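Local coordinates for putative secreted protein (Streptomyces coelicolor A3, PDB 2QF9), which is of unknown function but is a putatively secreted DUF305 protein, probably related in its helical fold to the ferritins, at residues A4-M16 / W64-W77. Sequence-based numbering, arbitrary orientation. Where two conformers were deposited one is given.
Sequences AADSADAGFARDM and WALPKVSSDPPMTW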
# COMPACT_ATOMS: atom_id res chain seq x y z
N ALA A 4 -9.57 -23.07 -7.13
CA ALA A 4 -10.39 -23.51 -5.96
C ALA A 4 -10.02 -22.75 -4.68
O ALA A 4 -8.89 -22.31 -4.51
CB ALA A 4 -10.25 -25.01 -5.74
N ALA A 5 -10.99 -22.63 -3.77
CA ALA A 5 -10.77 -21.98 -2.49
C ALA A 5 -9.63 -22.61 -1.68
O ALA A 5 -8.95 -21.92 -0.92
CB ALA A 5 -12.06 -21.96 -1.67
N ASP A 6 -9.42 -23.92 -1.85
CA ASP A 6 -8.43 -24.64 -1.06
C ASP A 6 -7.10 -24.85 -1.80
O ASP A 6 -6.24 -25.64 -1.37
CB ASP A 6 -9.01 -25.97 -0.52
CG ASP A 6 -9.39 -26.97 -1.63
OD1 ASP A 6 -9.48 -26.58 -2.83
OD2 ASP A 6 -9.60 -28.16 -1.29
N SER A 7 -6.93 -24.14 -2.91
CA SER A 7 -5.72 -24.28 -3.70
C SER A 7 -4.55 -23.59 -3.00
O SER A 7 -4.74 -22.78 -2.07
CB SER A 7 -5.92 -23.69 -5.10
OG SER A 7 -6.05 -22.27 -5.04
N ALA A 8 -3.34 -23.95 -3.42
CA ALA A 8 -2.12 -23.25 -3.02
C ALA A 8 -2.19 -21.77 -3.44
O ALA A 8 -1.76 -20.89 -2.70
CB ALA A 8 -0.91 -23.91 -3.67
N ASP A 9 -2.70 -21.51 -4.64
CA ASP A 9 -2.80 -20.14 -5.14
C ASP A 9 -3.67 -19.30 -4.20
O ASP A 9 -3.27 -18.19 -3.82
CB ASP A 9 -3.35 -20.14 -6.55
CG ASP A 9 -2.49 -20.97 -7.50
OD1 ASP A 9 -1.36 -20.54 -7.78
OD2 ASP A 9 -2.94 -22.04 -7.93
N ALA A 10 -4.82 -19.83 -3.81
CA ALA A 10 -5.71 -19.08 -2.92
C ALA A 10 -5.11 -18.93 -1.53
O ALA A 10 -5.15 -17.85 -0.95
CB ALA A 10 -7.10 -19.72 -2.85
N GLY A 11 -4.59 -20.03 -0.99
CA GLY A 11 -4.06 -20.03 0.38
C GLY A 11 -2.87 -19.10 0.53
O GLY A 11 -2.78 -18.36 1.50
N PHE A 12 -1.97 -19.14 -0.44
CA PHE A 12 -0.81 -18.25 -0.39
C PHE A 12 -1.25 -16.79 -0.47
O PHE A 12 -0.78 -15.96 0.31
CB PHE A 12 0.23 -18.57 -1.48
CG PHE A 12 1.40 -17.62 -1.49
CD1 PHE A 12 2.43 -17.74 -0.56
CD2 PHE A 12 1.45 -16.58 -2.43
CE1 PHE A 12 3.53 -16.86 -0.59
CE2 PHE A 12 2.52 -15.68 -2.48
CZ PHE A 12 3.57 -15.82 -1.55
N ALA A 13 -2.18 -16.48 -1.38
CA ALA A 13 -2.72 -15.12 -1.49
C ALA A 13 -3.34 -14.64 -0.17
O ALA A 13 -3.07 -13.50 0.25
CB ALA A 13 -3.73 -15.01 -2.64
N ARG A 14 -4.14 -15.49 0.49
CA ARG A 14 -4.75 -15.13 1.78
C ARG A 14 -3.70 -14.92 2.86
O ARG A 14 -3.68 -13.87 3.55
CB ARG A 14 -5.73 -16.23 2.23
CG ARG A 14 -7.05 -16.23 1.51
CD ARG A 14 -7.99 -17.30 2.07
NE ARG A 14 -9.21 -17.38 1.27
CZ ARG A 14 -9.53 -18.36 0.43
NH1 ARG A 14 -10.66 -18.29 -0.25
NH2 ARG A 14 -8.75 -19.42 0.29
N ASP A 15 -2.82 -15.90 3.01
CA ASP A 15 -1.85 -15.94 4.10
C ASP A 15 -0.78 -14.87 3.93
O ASP A 15 -0.47 -14.13 4.87
CB ASP A 15 -1.19 -17.32 4.19
CG ASP A 15 -2.15 -18.42 4.69
OD1 ASP A 15 -3.29 -18.12 5.11
OD2 ASP A 15 -1.72 -19.58 4.68
N MSE A 16 -0.23 -14.76 2.72
CA MSE A 16 0.81 -13.77 2.51
C MSE A 16 0.22 -12.36 2.60
O MSE A 16 0.93 -11.43 3.00
CB MSE A 16 1.58 -14.03 1.20
CG MSE A 16 2.80 -13.18 1.05
SE MSE A 16 4.15 -13.47 2.48
CE MSE A 16 5.09 -14.86 1.57
N TRP A 64 -11.05 -13.74 -8.78
CA TRP A 64 -11.37 -15.16 -8.74
C TRP A 64 -12.65 -15.49 -7.94
O TRP A 64 -13.03 -16.67 -7.85
CB TRP A 64 -10.20 -15.95 -8.16
CG TRP A 64 -8.93 -15.88 -8.98
CD1 TRP A 64 -8.82 -15.69 -10.33
CD2 TRP A 64 -7.59 -16.05 -8.49
NE1 TRP A 64 -7.51 -15.70 -10.71
CE2 TRP A 64 -6.73 -15.93 -9.61
CE3 TRP A 64 -7.04 -16.28 -7.22
CZ2 TRP A 64 -5.32 -16.03 -9.49
CZ3 TRP A 64 -5.64 -16.39 -7.11
CH2 TRP A 64 -4.80 -16.28 -8.24
N ALA A 65 -13.30 -14.48 -7.39
CA ALA A 65 -14.48 -14.65 -6.51
C ALA A 65 -14.22 -15.61 -5.34
O ALA A 65 -15.04 -16.51 -5.05
CB ALA A 65 -15.70 -15.10 -7.32
N LEU A 66 -13.08 -15.45 -4.68
CA LEU A 66 -12.70 -16.29 -3.54
C LEU A 66 -12.65 -15.42 -2.28
O LEU A 66 -12.19 -14.29 -2.33
CB LEU A 66 -11.37 -16.99 -3.80
CG LEU A 66 -11.29 -18.00 -4.95
CD1 LEU A 66 -9.88 -18.55 -5.12
CD2 LEU A 66 -12.28 -19.15 -4.77
N PRO A 67 -13.19 -15.93 -1.15
CA PRO A 67 -13.14 -15.17 0.10
C PRO A 67 -11.71 -14.78 0.49
O PRO A 67 -10.77 -15.55 0.27
CB PRO A 67 -13.71 -16.16 1.12
CG PRO A 67 -14.63 -17.02 0.32
CD PRO A 67 -13.90 -17.22 -0.97
N LYS A 68 -11.55 -13.60 1.08
CA LYS A 68 -10.23 -13.16 1.53
C LYS A 68 -9.86 -13.83 2.86
O LYS A 68 -8.69 -13.87 3.23
CB LYS A 68 -10.16 -11.63 1.60
CG LYS A 68 -10.04 -10.97 0.21
CD LYS A 68 -10.24 -9.45 0.27
CE LYS A 68 -11.57 -9.01 -0.33
NZ LYS A 68 -11.47 -7.66 -1.00
N VAL A 69 -10.86 -14.37 3.55
CA VAL A 69 -10.66 -15.08 4.82
C VAL A 69 -11.17 -16.53 4.70
O VAL A 69 -12.28 -16.76 4.21
CB VAL A 69 -11.39 -14.36 5.99
CG1 VAL A 69 -10.98 -14.93 7.36
CG2 VAL A 69 -11.13 -12.84 5.93
N SER A 70 -10.36 -17.49 5.14
CA SER A 70 -10.72 -18.91 5.12
C SER A 70 -10.96 -19.45 6.53
O SER A 70 -10.39 -18.96 7.50
CB SER A 70 -9.63 -19.75 4.44
OG SER A 70 -9.94 -21.14 4.42
N SER A 71 -11.79 -20.49 6.61
CA SER A 71 -12.01 -21.22 7.85
C SER A 71 -10.80 -22.06 8.17
O SER A 71 -10.56 -22.40 9.34
CB SER A 71 -13.25 -22.12 7.72
OG SER A 71 -13.65 -22.57 9.00
N ASP A 72 -10.04 -22.41 7.13
CA ASP A 72 -8.81 -23.19 7.27
C ASP A 72 -7.76 -22.41 8.05
O ASP A 72 -7.60 -21.20 7.84
CB ASP A 72 -8.23 -23.54 5.89
CG ASP A 72 -8.98 -24.67 5.20
OD1 ASP A 72 -9.81 -25.34 5.85
OD2 ASP A 72 -8.71 -24.90 4.00
N PRO A 73 -7.07 -23.09 8.98
CA PRO A 73 -5.89 -22.50 9.60
C PRO A 73 -4.88 -22.04 8.54
O PRO A 73 -4.75 -22.68 7.49
CB PRO A 73 -5.31 -23.65 10.42
CG PRO A 73 -6.46 -24.53 10.70
CD PRO A 73 -7.35 -24.44 9.51
N PRO A 74 -4.19 -20.91 8.80
CA PRO A 74 -3.09 -20.50 7.94
C PRO A 74 -2.12 -21.65 7.70
O PRO A 74 -1.89 -22.47 8.60
CB PRO A 74 -2.40 -19.39 8.77
CG PRO A 74 -3.51 -18.80 9.56
CD PRO A 74 -4.43 -19.96 9.90
N MSE A 75 -1.59 -21.70 6.48
CA MSE A 75 -0.55 -22.65 6.06
C MSE A 75 -1.10 -24.06 5.79
O MSE A 75 -0.34 -24.98 5.51
CB MSE A 75 0.59 -22.70 7.09
CG MSE A 75 1.14 -21.30 7.41
SE MSE A 75 1.97 -20.57 5.80
CE MSE A 75 3.66 -21.53 6.02
N THR A 76 -2.43 -24.22 5.87
CA THR A 76 -3.04 -25.53 5.54
C THR A 76 -2.64 -25.96 4.12
O THR A 76 -2.36 -27.13 3.87
CB THR A 76 -4.57 -25.52 5.73
OG1 THR A 76 -4.87 -25.30 7.12
CG2 THR A 76 -5.20 -26.85 5.30
N TRP A 77 -2.59 -24.98 3.21
CA TRP A 77 -2.23 -25.20 1.80
C TRP A 77 -0.79 -25.71 1.62
O TRP A 77 -0.44 -26.26 0.57
CB TRP A 77 -2.46 -23.91 0.98
CG TRP A 77 -1.56 -22.78 1.43
CD1 TRP A 77 -1.81 -21.87 2.43
CD2 TRP A 77 -0.25 -22.46 0.91
NE1 TRP A 77 -0.74 -21.00 2.55
CE2 TRP A 77 0.22 -21.34 1.64
CE3 TRP A 77 0.55 -23.00 -0.11
CZ2 TRP A 77 1.48 -20.75 1.38
CZ3 TRP A 77 1.81 -22.41 -0.37
CH2 TRP A 77 2.25 -21.29 0.38
O HOH W 1 -6.02 -12.42 3.48
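Asp-15 OD2 takes two N-H groups from the loop, one on each face of its carboxylate plane. Trp-77 NE1 lies 2.7 Å from Asp-15 OD2, above that plane, while Met-75 N reaches the same OD2 on its syn side at 2.8 Å with the straighter bond (152°). A carboxylate suits this place because one oxygen can accept from an indole and a turn amide together, fixing the loop where it reverses in the type II turn Pro-73 to Thr-76. The Trp-77 indole lies with one face on the helix backbone, Gly-11 C 3.4 Å above its plane; a CB on Gly-11 would run into the ring. Phe-12 CB adds a CH-pi contact, 4.0 Å from the centroid of the Trp-77 six-membered ring. A leucine in place of Trp-77 would probably lose the flat cover over Gly-11 and leave Asp-15 OD2 with one of its two loop donors. Arg-14 suits its place because its several N-H groups serve two carbonyls: NE lies 2.6 Å from Pro-67 O, where NH1 adds a weak bond, and Arg-14 NH2, in the guanidinium plane, meets a lone pair of Ala-5 O at 2.8 Å. Beside the guanidinium, Leu-66 lays its CD1 on Ala-10 CB. The whole is a loop wrapped round the Ser-7-capped first turns of helix 8-31, at one end of a helical bundle consistent with the ferritin-like clan.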